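Local coordinates for protein beta-1,3-xylanase (Alcaligenes sp., PDB 2COV) that binds beta-1,3-xylan through its family 31 carbohydrate-binding module, probably keeping the catalytic part of the xylanase close to its polysaccharide substrate, at residues A[14-17]-A[23-26]; A[44-49]-A[57-62]; A[10-15]-A[28-33]; A[53-58]-A[69-74]. All blocks are in the same frame, centred on the assembly; numbering follows the deposited sequence.

Interaction 1. Residues A[14-17]-A[23-26]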
loop_
_atom_site.group_PDB
_atom_site.type_symbol
_atom_site.label_atom_id
_atom_site.label_comp_id
_atom_site.label_asym_id
_atom_site.label_seq_id
_atom_site.Cartn_x
_atom_site.Cartn_y
_atom_site.Cartn_z
ATOM N N ASN A 14 13.672 -4.713 -16.739
ATOM C CA ASN A 14 13.894 -3.854 -17.891
ATOM C C ASN A 14 12.694 -3.924 -18.844
ATOM O O ASN A 14 11.625 -4.410 -18.514
ATOM C CB ASN A 14 15.218 -4.311 -18.527
ATOM C CG ASN A 14 16.085 -3.239 -19.052
ATOM O OD1 ASN A 14 17.356 -3.449 -18.975
ATOM N ND2 ASN A 14 15.564 -2.195 -19.517
ATOM N N PHE A 15 12.890 -3.333 -20.016
ATOM C CA PHE A 15 11.861 -3.323 -21.062
ATOM C C PHE A 15 12.451 -3.469 -22.429
ATOM O O PHE A 15 13.617 -3.174 -22.666
ATOM C CB PHE A 15 10.999 -2.077 -20.999
ATOM C CG PHE A 15 11.730 -0.850 -21.430
ATOM C CD1 PHE A 15 12.491 -0.126 -20.560
ATOM C CD2 PHE A 15 11.681 -0.423 -22.774
ATOM C CE1 PHE A 15 13.199 1.011 -20.978
ATOM C CE2 PHE A 15 12.405 0.693 -23.186
ATOM C CZ PHE A 15 13.114 1.458 -22.300
ATOM N N ASN A 16 11.608 -3.979 -23.349
ATOM C CA ASN A 16 11.857 -3.990 -24.752
ATOM C C ASN A 16 10.875 -3.129 -25.504
ATOM O O ASN A 16 9.668 -3.121 -25.225
ATOM C CB ASN A 16 11.665 -5.408 -25.330
ATOM C CG ASN A 16 12.633 -6.417 -24.769
ATOM O OD1 ASN A 16 13.850 -6.193 -24.781
ATOM N ND2 ASN A 16 12.110 -7.558 -24.315
ATOM N N TYR A 17 11.376 -2.397 -26.493
ATOM C CA TYR A 17 10.524 -1.853 -27.520
ATOM C C TYR A 17 9.921 -3.005 -28.379
ATOM O O TYR A 17 10.649 -3.860 -28.815
ATOM C CB TYR A 17 11.355 -0.891 -28.376
ATOM C CG TYR A 17 10.730 -0.444 -29.672
ATOM C CD1 TYR A 17 10.903 -1.167 -30.860
ATOM C CD2 TYR A 17 10.004 0.725 -29.742
ATOM C CE1 TYR A 17 10.351 -0.714 -32.059
ATOM C CE2 TYR A 17 9.472 1.177 -30.956
ATOM C CZ TYR A 17 9.641 0.459 -32.053
ATOM O OH TYR A 17 9.131 0.904 -33.302
ATOM N N ILE A 23 5.222 -1.531 -25.445
ATOM C CA ILE A 23 6.400 -1.799 -24.613
ATOM C C ILE A 23 6.199 -3.160 -23.954
ATOM O O ILE A 23 5.104 -3.450 -23.537
ATOM C CB ILE A 23 6.582 -0.685 -23.546
ATOM C CG1 ILE A 23 7.908 -0.847 -22.801
ATOM C CG2 ILE A 23 5.414 -0.642 -22.580
ATOM C CD1 ILE A 23 8.135 0.258 -21.806
ATOM N N GLU A 24 7.258 -3.982 -23.912
ATOM C CA GLU A 24 7.216 -5.217 -23.128
ATOM C C GLU A 24 8.052 -4.927 -21.886
ATOM O O GLU A 24 9.222 -4.622 -21.978
ATOM C CB GLU A 24 7.827 -6.357 -23.931
ATOM C CG GLU A 24 7.881 -7.665 -23.099
ATOM C CD GLU A 24 8.455 -8.831 -23.831
ATOM O OE1 GLU A 24 9.617 -8.758 -24.211
ATOM O OE2 GLU A 24 7.793 -9.836 -23.957
ATOM N N VAL A 25 7.455 -5.147 -20.754
ATOM C CA VAL A 25 8.116 -5.001 -19.445
ATOM C C VAL A 25 8.467 -6.381 -18.980
ATOM O O VAL A 25 7.684 -7.319 -19.127
ATOM C CB VAL A 25 7.201 -4.291 -18.443
ATOM C CG1 VAL A 25 7.844 -4.191 -17.085
ATOM C CG2 VAL A 25 6.772 -2.899 -18.978
ATOM N N TYR A 26 9.656 -6.583 -18.464
ATOM C CA TYR A 26 10.051 -7.902 -17.996
ATOM C C TYR A 26 10.987 -7.844 -16.805
ATOM O O TYR A 26 11.629 -6.870 -16.497
ATOM C CB TYR A 26 10.707 -8.691 -19.120
ATOM C CG TYR A 26 12.061 -8.150 -19.586
ATOM C CD1 TYR A 26 13.233 -8.509 -18.952
ATOM C CD2 TYR A 26 12.168 -7.315 -20.706
ATOM C CE1 TYR A 26 14.465 -8.033 -19.380
ATOM C CE2 TYR A 26 13.384 -6.863 -21.122
ATOM C CZ TYR A 26 14.530 -7.191 -20.475
ATOM O OH TYR A 26 15.765 -6.731 -20.941
#

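Interaction 2. Residues A[44-49]-A[57-62]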
loop_
_atom_site.group_PDB
_atom_site.type_symbol
_atom_site.label_atom_id
_atom_site.label_comp_id
_atom_site.label_asym_id
_atom_site.label_seq_id
_atom_site.Cartn_x
_atom_site.Cartn_y
_atom_site.Cartn_z
ATOM N N TYR A 44 -0.839 -0.183 -13.733
ATOM C CA TYR A 44 -1.795 -1.040 -14.464
ATOM C C TYR A 44 -1.104 -2.401 -14.564
ATOM O O TYR A 44 -0.055 -2.477 -15.183
ATOM C CB TYR A 44 -2.075 -0.445 -15.832
ATOM C CG TYR A 44 -2.965 -1.312 -16.663
ATOM C CD1 TYR A 44 -4.326 -1.205 -16.572
ATOM C CD2 TYR A 44 -2.435 -2.219 -17.553
ATOM C CE1 TYR A 44 -5.131 -2.020 -17.354
ATOM C CE2 TYR A 44 -3.290 -3.025 -18.325
ATOM C CZ TYR A 44 -4.612 -2.941 -18.186
ATOM O OH TYR A 44 -5.450 -3.729 -18.966
ATOM N N CYS A 45 -1.665 -3.367 -13.861
ATOM C CA CYS A 45 -0.975 -4.659 -13.637
ATOM C C CYS A 45 -1.653 -5.799 -14.330
ATOM O O CYS A 45 -2.870 -5.911 -14.308
ATOM C CB CYS A 45 -0.948 -4.965 -12.146
ATOM S SG CYS A 45 0.041 -3.734 -11.156
ATOM N N LEU A 46 -0.816 -6.690 -14.891
ATOM C CA LEU A 46 -1.247 -7.934 -15.546
ATOM C C LEU A 46 -0.425 -9.054 -15.097
ATOM O O LEU A 46 0.726 -8.909 -14.842
ATOM C CB LEU A 46 -1.110 -7.787 -17.067
ATOM C CG LEU A 46 -1.833 -6.677 -17.755
ATOM C CD1 LEU A 46 -1.375 -6.437 -19.219
ATOM C CD2 LEU A 46 -3.311 -7.081 -17.735
ATOM N N PRO A 47 -1.014 -10.252 -15.055
ATOM C CA PRO A 47 -0.180 -11.433 -14.725
ATOM C C PRO A 47 0.865 -11.623 -15.749
ATOM O O PRO A 47 0.575 -11.564 -16.966
ATOM C CB PRO A 47 -1.190 -12.587 -14.735
ATOM C CG PRO A 47 -2.437 -12.060 -14.688
ATOM C CD PRO A 47 -2.420 -10.617 -15.243
ATOM N N GLY A 48 2.123 -11.833 -15.363
ATOM C CA GLY A 48 3.178 -11.998 -16.314
ATOM C C GLY A 48 3.174 -13.403 -16.889
ATOM O O GLY A 48 2.899 -14.337 -16.207
ATOM N N ASN A 49 3.619 -13.509 -18.120
ATOM C CA ASN A 49 3.902 -14.787 -18.716
ATOM C C ASN A 49 5.393 -15.085 -18.595
ATOM O O ASN A 49 6.214 -14.259 -18.843
ATOM C CB ASN A 49 3.587 -14.721 -20.206
ATOM C CG ASN A 49 2.083 -14.595 -20.471
ATOM O OD1 ASN A 49 1.280 -15.233 -19.815
ATOM N ND2 ASN A 49 1.734 -13.835 -21.469
ATOM N N LYS A 57 5.231 -8.999 -19.956
ATOM C CA LYS A 57 3.943 -8.629 -20.460
ATOM C C LYS A 57 4.078 -7.351 -21.281
ATOM O O LYS A 57 4.960 -6.550 -21.019
ATOM C CB LYS A 57 2.906 -8.429 -19.339
ATOM C CG LYS A 57 1.423 -8.703 -19.760
ATOM C CD LYS A 57 1.194 -10.163 -20.013
ATOM C CE LYS A 57 -0.255 -10.390 -20.478
ATOM N NZ LYS A 57 -0.510 -11.639 -21.122
ATOM N N THR A 58 3.203 -7.181 -22.273
ATOM C CA THR A 58 3.190 -6.003 -23.129
ATOM C C THR A 58 2.020 -5.078 -22.818
ATOM O O THR A 58 0.922 -5.499 -22.405
ATOM C CB THR A 58 3.177 -6.449 -24.613
ATOM O OG1 THR A 58 4.347 -7.288 -24.864
ATOM C CG2 THR A 58 3.116 -5.310 -25.549
ATOM N N PHE A 59 2.259 -3.776 -23.044
ATOM C CA PHE A 59 1.342 -2.695 -22.718
ATOM C C PHE A 59 1.390 -1.647 -23.810
ATOM O O PHE A 59 2.370 -1.528 -24.523
ATOM C CB PHE A 59 1.844 -1.988 -21.434
ATOM C CG PHE A 59 1.940 -2.893 -20.232
ATOM C CD1 PHE A 59 3.064 -3.629 -20.015
ATOM C CD2 PHE A 59 0.916 -2.994 -19.354
ATOM C CE1 PHE A 59 3.139 -4.487 -18.927
ATOM C CE2 PHE A 59 1.000 -3.799 -18.243
ATOM C CZ PHE A 59 2.118 -4.555 -18.049
ATOM N N ASN A 60 0.328 -0.862 -23.895
ATOM C CA ASN A 60 0.347 0.342 -24.724
ATOM C C ASN A 60 1.331 1.339 -24.125
ATOM O O ASN A 60 1.369 1.484 -22.893
ATOM C CB ASN A 60 -1.031 0.992 -24.765
ATOM C CG ASN A 60 -2.101 0.096 -25.334
ATOM O OD1 ASN A 60 -1.920 -0.590 -26.349
ATOM N ND2 ASN A 60 -3.237 0.116 -24.670
ATOM N N ALA A 61 2.056 2.058 -24.937
ATOM C CA ALA A 61 2.962 3.110 -24.467
ATOM C C ALA A 61 3.227 4.103 -25.575
ATOM O O ALA A 61 2.910 3.872 -26.746
ATOM C CB ALA A 61 4.274 2.522 -23.965
ATOM N N VAL A 62 3.891 5.194 -25.224
ATOM C CA VAL A 62 4.221 6.267 -26.183
ATOM C C VAL A 62 5.707 6.543 -26.064
ATOM O O VAL A 62 6.199 6.812 -24.982
ATOM C CB VAL A 62 3.428 7.524 -25.875
ATOM C CG1 VAL A 62 3.876 8.695 -26.764
ATOM C CG2 VAL A 62 1.982 7.246 -26.038
HETATM O O HOH W 1 -0.488 -13.332 -18.735
#

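Interaction 3. Residues A[10-15]-A[28-33]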
loop_
_atom_site.group_PDB
_atom_site.type_symbol
_atom_site.label_atom_id
_atom_site.label_comp_id
_atom_site.label_asym_id
_atom_site.label_seq_id
_atom_site.Cartn_x
_atom_site.Cartn_y
_atom_site.Cartn_z
ATOM N N GLN A 10 21.417 -4.393 -19.627
ATOM C CA GLN A 10 22.015 -5.281 -18.655
ATOM C C GLN A 10 21.111 -5.707 -17.498
ATOM O O GLN A 10 21.210 -6.827 -16.958
ATOM C CB GLN A 10 23.295 -4.613 -18.127
ATOM C CG GLN A 10 24.393 -4.673 -19.197
ATOM C CD GLN A 10 25.636 -3.947 -18.895
ATOM O OE1 GLN A 10 25.830 -3.365 -17.811
ATOM N NE2 GLN A 10 26.491 -3.877 -19.929
ATOM N N ASP A 11 20.317 -4.788 -17.031
ATOM C CA ASP A 11 19.551 -5.011 -15.835
ATOM C C ASP A 11 18.484 -6.058 -16.047
ATOM O O ASP A 11 17.883 -6.160 -17.094
ATOM C CB ASP A 11 18.864 -3.693 -15.390
ATOM C CG ASP A 11 19.805 -2.680 -14.710
ATOM O OD1 ASP A 11 19.268 -1.620 -14.395
ATOM O OD2 ASP A 11 21.023 -2.910 -14.495
ATOM N N ASP A 12 18.340 -6.849 -15.015
ATOM C CA ASP A 12 17.323 -7.903 -14.984
ATOM C C ASP A 12 15.894 -7.398 -15.008
ATOM O O ASP A 12 15.027 -8.130 -15.457
ATOM C CB ASP A 12 17.535 -8.721 -13.728
ATOM C CG ASP A 12 18.753 -9.642 -13.780
ATOM O OD1 ASP A 12 19.150 -10.078 -14.877
ATOM O OD2 ASP A 12 19.189 -9.969 -12.668
ATOM N N PHE A 13 15.646 -6.190 -14.562
ATOM C CA PHE A 13 14.346 -5.545 -14.546
ATOM C C PHE A 13 14.375 -4.499 -15.638
ATOM O O PHE A 13 15.122 -3.522 -15.526
ATOM C CB PHE A 13 14.149 -4.899 -13.169
ATOM C CG PHE A 13 12.766 -4.374 -12.901
ATOM C CD1 PHE A 13 12.562 -3.551 -11.799
ATOM C CD2 PHE A 13 11.667 -4.628 -13.720
ATOM C CE1 PHE A 13 11.350 -3.035 -11.484
ATOM C CE2 PHE A 13 10.424 -4.135 -13.403
ATOM C CZ PHE A 13 10.278 -3.336 -12.293
ATOM N N ASN A 14 13.672 -4.713 -16.739
ATOM C CA ASN A 14 13.894 -3.854 -17.891
ATOM C C ASN A 14 12.694 -3.924 -18.844
ATOM O O ASN A 14 11.625 -4.410 -18.514
ATOM C CB ASN A 14 15.218 -4.311 -18.527
ATOM C CG ASN A 14 16.085 -3.239 -19.052
ATOM O OD1 ASN A 14 17.356 -3.449 -18.975
ATOM N ND2 ASN A 14 15.564 -2.195 -19.517
ATOM N N PHE A 15 12.890 -3.333 -20.016
ATOM C CA PHE A 15 11.861 -3.323 -21.062
ATOM C C PHE A 15 12.451 -3.469 -22.429
ATOM O O PHE A 15 13.617 -3.174 -22.666
ATOM C CB PHE A 15 10.999 -2.077 -20.999
ATOM C CG PHE A 15 11.730 -0.850 -21.430
ATOM C CD1 PHE A 15 12.491 -0.126 -20.560
ATOM C CD2 PHE A 15 11.681 -0.423 -22.774
ATOM C CE1 PHE A 15 13.199 1.011 -20.978
ATOM C CE2 PHE A 15 12.405 0.693 -23.186
ATOM C CZ PHE A 15 13.114 1.458 -22.300
ATOM N N VAL A 28 13.849 -10.750 -15.459
ATOM C CA VAL A 28 14.534 -12.027 -15.534
ATOM C C VAL A 28 14.267 -12.833 -14.253
ATOM O O VAL A 28 14.209 -12.310 -13.152
ATOM C CB VAL A 28 16.054 -11.809 -15.744
ATOM C CG1 VAL A 28 16.841 -13.121 -15.701
ATOM C CG2 VAL A 28 16.256 -11.158 -17.094
ATOM N N ASP A 29 14.083 -14.145 -14.412
ATOM C CA ASP A 29 13.852 -15.041 -13.242
ATOM C C ASP A 29 15.033 -15.011 -12.294
ATOM O O ASP A 29 16.145 -15.344 -12.705
ATOM C CB ASP A 29 13.636 -16.450 -13.802
ATOM C CG ASP A 29 13.254 -17.433 -12.755
ATOM O OD1 ASP A 29 12.917 -17.014 -11.628
ATOM O OD2 ASP A 29 13.240 -18.623 -13.115
ATOM N N LYS A 30 14.811 -14.710 -11.028
ATOM C CA LYS A 30 15.848 -14.730 -9.965
ATOM C C LYS A 30 15.567 -15.810 -8.934
ATOM O O LYS A 30 16.188 -15.849 -7.868
ATOM C CB LYS A 30 15.907 -13.389 -9.258
ATOM C CG LYS A 30 16.213 -12.201 -10.156
ATOM C CD LYS A 30 17.348 -12.438 -11.065
ATOM C CE LYS A 30 18.618 -12.669 -10.350
ATOM N NZ LYS A 30 19.807 -12.403 -11.237
ATOM N N GLY A 31 14.634 -16.708 -9.231
ATOM C CA GLY A 31 14.524 -17.925 -8.420
ATOM C C GLY A 31 13.382 -18.005 -7.470
ATOM O O GLY A 31 13.233 -18.987 -6.754
ATOM N N TRP A 32 12.521 -17.009 -7.449
ATOM C CA TRP A 32 11.362 -16.970 -6.542
ATOM C C TRP A 32 10.459 -18.165 -6.746
ATOM O O TRP A 32 10.354 -18.656 -7.873
ATOM C CB TRP A 32 10.552 -15.740 -6.766
ATOM C CG TRP A 32 11.316 -14.451 -6.870
ATOM C CD1 TRP A 32 11.727 -13.661 -5.862
ATOM C CD2 TRP A 32 11.632 -13.780 -8.067
ATOM N NE1 TRP A 32 12.343 -12.576 -6.379
ATOM C CE2 TRP A 32 12.283 -12.608 -7.722
ATOM C CE3 TRP A 32 11.430 -14.055 -9.421
ATOM C CZ2 TRP A 32 12.720 -11.704 -8.674
ATOM C CZ3 TRP A 32 11.826 -13.152 -10.343
ATOM C CH2 TRP A 32 12.487 -12.023 -9.980
ATOM N N SER A 33 9.701 -18.566 -5.746
ATOM C CA SER A 33 8.719 -19.616 -5.977
ATOM C C SER A 33 7.691 -19.187 -7.032
ATOM O O SER A 33 7.282 -19.990 -7.823
ATOM C CB SER A 33 8.069 -20.003 -4.647
ATOM O OG SER A 33 7.572 -18.901 -3.922
#

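Interaction 4. Residues A[53-58]-A[69-74]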
loop_
_atom_site.group_PDB
_atom_site.type_symbol
_atom_site.label_atom_id
_atom_site.label_comp_id
_atom_site.label_asym_id
_atom_site.label_seq_id
_atom_site.Cartn_x
_atom_site.Cartn_y
_atom_site.Cartn_z
ATOM N N GLY A 53 13.094 -17.419 -19.760
ATOM C CA GLY A 53 13.875 -16.985 -18.637
ATOM C C GLY A 53 13.426 -15.694 -17.949
ATOM O O GLY A 53 14.096 -15.303 -17.006
ATOM N N ALA A 54 12.305 -15.111 -18.363
ATOM C CA ALA A 54 11.840 -13.866 -17.799
ATOM C C ALA A 54 10.327 -13.893 -17.725
ATOM O O ALA A 54 9.638 -14.480 -18.582
ATOM C CB ALA A 54 12.304 -12.681 -18.663
ATOM N N PHE A 55 9.827 -13.149 -16.765
ATOM C CA PHE A 55 8.423 -12.844 -16.624
ATOM C C PHE A 55 8.122 -11.618 -17.427
ATOM O O PHE A 55 8.819 -10.629 -17.224
ATOM C CB PHE A 55 8.049 -12.627 -15.170
ATOM C CG PHE A 55 8.253 -13.867 -14.302
ATOM C CD1 PHE A 55 9.432 -14.069 -13.650
ATOM C CD2 PHE A 55 7.222 -14.766 -14.149
ATOM C CE1 PHE A 55 9.611 -15.199 -12.852
ATOM C CE2 PHE A 55 7.398 -15.931 -13.373
ATOM C CZ PHE A 55 8.582 -16.096 -12.729
ATOM N N ARG A 56 7.098 -11.604 -18.286
ATOM C CA ARG A 56 6.980 -10.557 -19.262
ATOM C C ARG A 56 5.542 -10.267 -19.642
ATOM O O ARG A 56 4.708 -11.190 -19.616
ATOM C CB ARG A 56 7.783 -10.857 -20.453
ATOM C CG ARG A 56 7.562 -12.074 -21.186
ATOM C CD ARG A 56 8.949 -12.392 -22.266
ATOM N NE ARG A 56 10.142 -13.167 -22.031
ATOM C CZ ARG A 56 11.267 -12.717 -22.502
ATOM N NH1 ARG A 56 12.368 -13.361 -22.329
ATOM N NH2 ARG A 56 11.317 -11.451 -23.119
ATOM N N LYS A 57 5.231 -8.999 -19.956
ATOM C CA LYS A 57 3.943 -8.629 -20.460
ATOM C C LYS A 57 4.078 -7.351 -21.281
ATOM O O LYS A 57 4.960 -6.550 -21.019
ATOM C CB LYS A 57 2.906 -8.429 -19.339
ATOM C CG LYS A 57 1.423 -8.703 -19.760
ATOM C CD LYS A 57 1.194 -10.163 -20.013
ATOM C CE LYS A 57 -0.255 -10.390 -20.478
ATOM N NZ LYS A 57 -0.510 -11.639 -21.122
ATOM N N THR A 58 3.203 -7.181 -22.273
ATOM C CA THR A 58 3.190 -6.003 -23.129
ATOM C C THR A 58 2.020 -5.078 -22.818
ATOM O O THR A 58 0.922 -5.499 -22.405
ATOM C CB THR A 58 3.177 -6.449 -24.613
ATOM O OG1 THR A 58 4.347 -7.288 -24.864
ATOM C CG2 THR A 58 3.116 -5.310 -25.549
ATOM N N LEU A 69 7.763 1.212 -13.931
ATOM C CA LEU A 69 7.631 -0.261 -14.057
ATOM C C LEU A 69 7.467 -0.857 -12.695
ATOM O O LEU A 69 8.163 -0.450 -11.747
ATOM C CB LEU A 69 8.921 -0.829 -14.688
ATOM C CG LEU A 69 9.458 -0.189 -15.979
ATOM C CD1 LEU A 69 10.640 -1.012 -16.528
ATOM C CD2 LEU A 69 8.339 -0.015 -16.990
ATOM N N THR A 70 6.649 -1.892 -12.573
ATOM C CA THR A 70 6.589 -2.653 -11.318
ATOM C C THR A 70 6.537 -4.134 -11.655
ATOM O O THR A 70 5.929 -4.571 -12.613
ATOM C CB THR A 70 5.301 -2.337 -10.528
ATOM O OG1 THR A 70 5.243 -0.922 -10.281
ATOM C CG2 THR A 70 5.174 -3.059 -9.211
ATOM N N PHE A 71 7.257 -4.879 -10.803
ATOM C CA PHE A 71 7.192 -6.329 -10.834
ATOM C C PHE A 71 6.872 -6.791 -9.441
ATOM O O PHE A 71 7.526 -6.388 -8.463
ATOM C CB PHE A 71 8.520 -6.947 -11.260
ATOM C CG PHE A 71 8.497 -8.450 -11.372
ATOM C CD1 PHE A 71 7.597 -9.065 -12.210
ATOM C CD2 PHE A 71 9.300 -9.272 -10.643
ATOM C CE1 PHE A 71 7.489 -10.443 -12.309
ATOM C CE2 PHE A 71 9.259 -10.649 -10.751
ATOM C CZ PHE A 71 8.354 -11.214 -11.554
ATOM N N LYS A 72 5.799 -7.559 -9.340
ATOM C CA LYS A 72 5.349 -8.158 -8.097
ATOM C C LYS A 72 5.397 -9.665 -8.209
ATOM O O LYS A 72 4.932 -10.214 -9.184
ATOM C CB LYS A 72 3.897 -7.759 -7.760
ATOM C CG LYS A 72 3.526 -6.344 -7.965
ATOM C CD LYS A 72 2.142 -6.023 -7.487
ATOM C CE LYS A 72 1.747 -4.584 -7.740
ATOM N NZ LYS A 72 0.370 -4.283 -7.291
ATOM N N VAL A 73 5.965 -10.325 -7.217
ATOM C CA VAL A 73 6.135 -11.746 -7.322
ATOM C C VAL A 73 5.941 -12.472 -6.028
ATOM O O VAL A 73 6.440 -12.039 -4.980
ATOM C CB VAL A 73 7.507 -12.072 -7.985
ATOM C CG1 VAL A 73 8.734 -11.652 -7.139
ATOM C CG2 VAL A 73 7.594 -13.557 -8.356
ATOM N N GLU A 74 5.231 -13.588 -6.071
ATOM C CA GLU A 74 5.069 -14.517 -4.933
ATOM C C GLU A 74 6.401 -15.120 -4.607
ATOM O O GLU A 74 7.179 -15.465 -5.466
ATOM C CB GLU A 74 4.083 -15.597 -5.379
ATOM C CG GLU A 74 3.560 -16.459 -4.288
ATOM C CD GLU A 74 4.497 -17.575 -3.834
ATOM O OE1 GLU A 74 5.114 -18.283 -4.665
ATOM O OE2 GLU A 74 4.567 -17.765 -2.572
#

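Interaction 1. Residues A[14-17]-A[23-26]
Asn16 and Glu24 lie side by side on one face of an antiparallel beta hairpin, formed by strands 13-19 and 22-28, with their polar ends running the same way. The Asn16 amide donates from ND2 to Glu24 OE1 at 2.8 Å. The acceptor sits in the amide plane and is met nearly along its C-O bond, while the carboxylate is turned 52° from the amide. Glu24 has CG trans to its backbone N (chi1 176°) and an extended chain, which brings OE1 beside this amide. Asn16 also donates from ND2 to Asn96 O and accepts at OD1 from Cys95 N, so the rotation of its amide is fixed from several directions and the end of the modelled chain, Cys95 and Asn96, is held to the hairpin.

On the same face the Tyr26 ring crosses the Asn16 side chain at about a right angle, with CE2 3.5 Å from Asn16 ND2. It runs alongside Asn14, whose CB lies 3.5 Å from Tyr26 OH. The other face carries Phe15, Val25 and Ile23, whose CD1 approaches Phe15 CD2 obliquely at 3.7 Å; this apolar side continues onto Ile88 and Phe59.

The backbone evidence agrees. Asn14-Tyr26 and Asn16-Glu24 are hydrogen-bonded pairs and Phe15-Val25 is a non-hydrogen-bonded one, with Phe15 CA directing a C-H at Glu24 O over 3.1 Å. Asn14 O does double work: it accepts from Tyr26 N at 2.9 Å and rests 3.7 Å above one face of that residue's ring, offset toward the rim.

Interaction 2. Residues A[44-49]-A[57-62]
Lys57 and Leu46 meet at about a right angle, and the lysine can be followed atom by atom. Its CB starts toward segment 44-49, and CG packs 3.6 Å from Leu46 CD1, with Leu46 CB also close. A turn about the CB-CG bond (chi2 69°) then sends the chain along the other strand, so that CD comes to 3.4 Å from Pro47 O, and CE stays beside the same carbonyl oxygen. At the tip NZ donates to a water at 2.9 Å, and that water donates in turn to Pro47 O at 2.7 Å. Charge and carbonyl are thus joined through solvent. With the side chain cut back to alanine, the bridging water is likely to lose its ammonium donor and one side of Leu46 its cover.

Farther along, Phe59 comes from the direction opposite to Leu46 and puts CE2 3.7 Å from Leu46 CD1. The same CE2 lies 3.8 Å from Tyr44 CD2, each of the two atoms lying near the plane of the other ring, so the rings touch rim to rim.

The strand segments 44-47 and 57-60 run at 149° to each other, with their axes 8.2 Å apart at closest approach, which leaves side chains to fill the gap. Both belong to the hairpin of strands 44-51 and 54-60, paired by backbone bonds nearer its turn, between Asn49 and Arg56. On their outer sides Lys57 pairs with Val25 of strand 22-28, and Leu46 with Val39 of strand 37-41.

Interaction 3. Residues A[10-15]-A[28-33]
The Asp12 carboxylate faces Lys30 and Val28 just beyond the open end of the hairpin of strands 13-19 and 22-28. Lys30 NZ forms a salt bridge with Asp12 OD2 at 2.9 Å, arriving on the syn side but 30° out of the carboxylate plane. The other oxygen, OD1, lies 3.7 Å from Val28 CB. The second flat group, the Trp32 indole, has Lys30 CB 3.6 Å above one face, offset toward the rim, and meets His27 edge-to-face.

Lys30 reaches the acid with a folded chain, bent at both chi2 and chi3 (-47° and -63°), which leads CD as well as NZ to OD2. A leucine at Asp12 would probably leave the Lys30 ammonium without this counter-charge and its folded chain freer to turn. The backbone pairing is independent of that side chain: Val28 N donates to Asp12 O at 2.9 Å, extending the hairpin's bonding to a residue just ahead of strand 13-19, at the last residue of strand 22-28.

Beyond Val28 the chain leaves the sheet through an Asx turn. Asp29 OD2 pairs with Lys50, while Asp29 OD1 accepts from Gly31 N at 3.0 Å, the N-H approaching from above the carboxylate plane.

Interaction 4. Residues A[53-58]-A[69-74]
Aromatic packing carries nearly all of this contact, between Phe55 of strand 54-60 and Phe71 of strand 66-75. The ring centroids are 5.5 Å apart and the planes are inclined at 36°, an oblique meeting that is neither a parallel stack nor a T. Phe71 does the reaching: its chi1 of -177° swings the ring away from the backbone N, and its far end comes up obliquely against the beginning of the other side chain. CZ lies 3.7 Å from Phe55 CD1 and 3.8 Å from Phe55 CG.

The closest approach, however, is aliphatic to aromatic, Phe55 CB to Phe71 CE1 at 3.6 Å. The phenylalanine of strand 54-60 is therefore touched at its root and along one side of its ring. Both residues are buried, and CB of each points toward the opposing segment.

Polar links between the two segments are absent. The CA atoms of Phe55 and Phe71 are 8.8 Å apart, a spacing suited to facing side chains and too wide for direct pairing of the backbones. Each strand finds its polar partners elsewhere: Phe55 pairs through its backbone with His27, and Leu69 with Arg86.

The cluster also takes in the rings of His27 and Trp32, both of which meet Phe71, while Phe55 packs on Ala34 and Asn37. Aromatic side chains meeting between strands that do not pair are consistent with the interior of an immunoglobulin-like beta-sandwich, the architecture expected of a family in the E-set clan.

Strand 22-28 ties interaction 1 to interaction 2, whose centres are about 9 Å apart: Val25 N lies 2.9 Å from Lys57 O, and Ile23 O 2.9 Å from Phe59 N, both probable hydrogen bonds. Interaction 3 continues the hairpin of interaction 1, sharing Asn14 and Phe15. It also touches interaction 4, where Trp32 CH2 comes to 3.6 Å from Phe71 CE2 and Ser33 OG to 2.6 Å from Glu74 OE1. Interactions 2 and 4 share Lys57 and Thr58 on strand 54-60. Interactions 2 and 3 lie on opposite sides of the chain's centre, their centres about 16 Å apart. No bound sugar marks a xylan site among them.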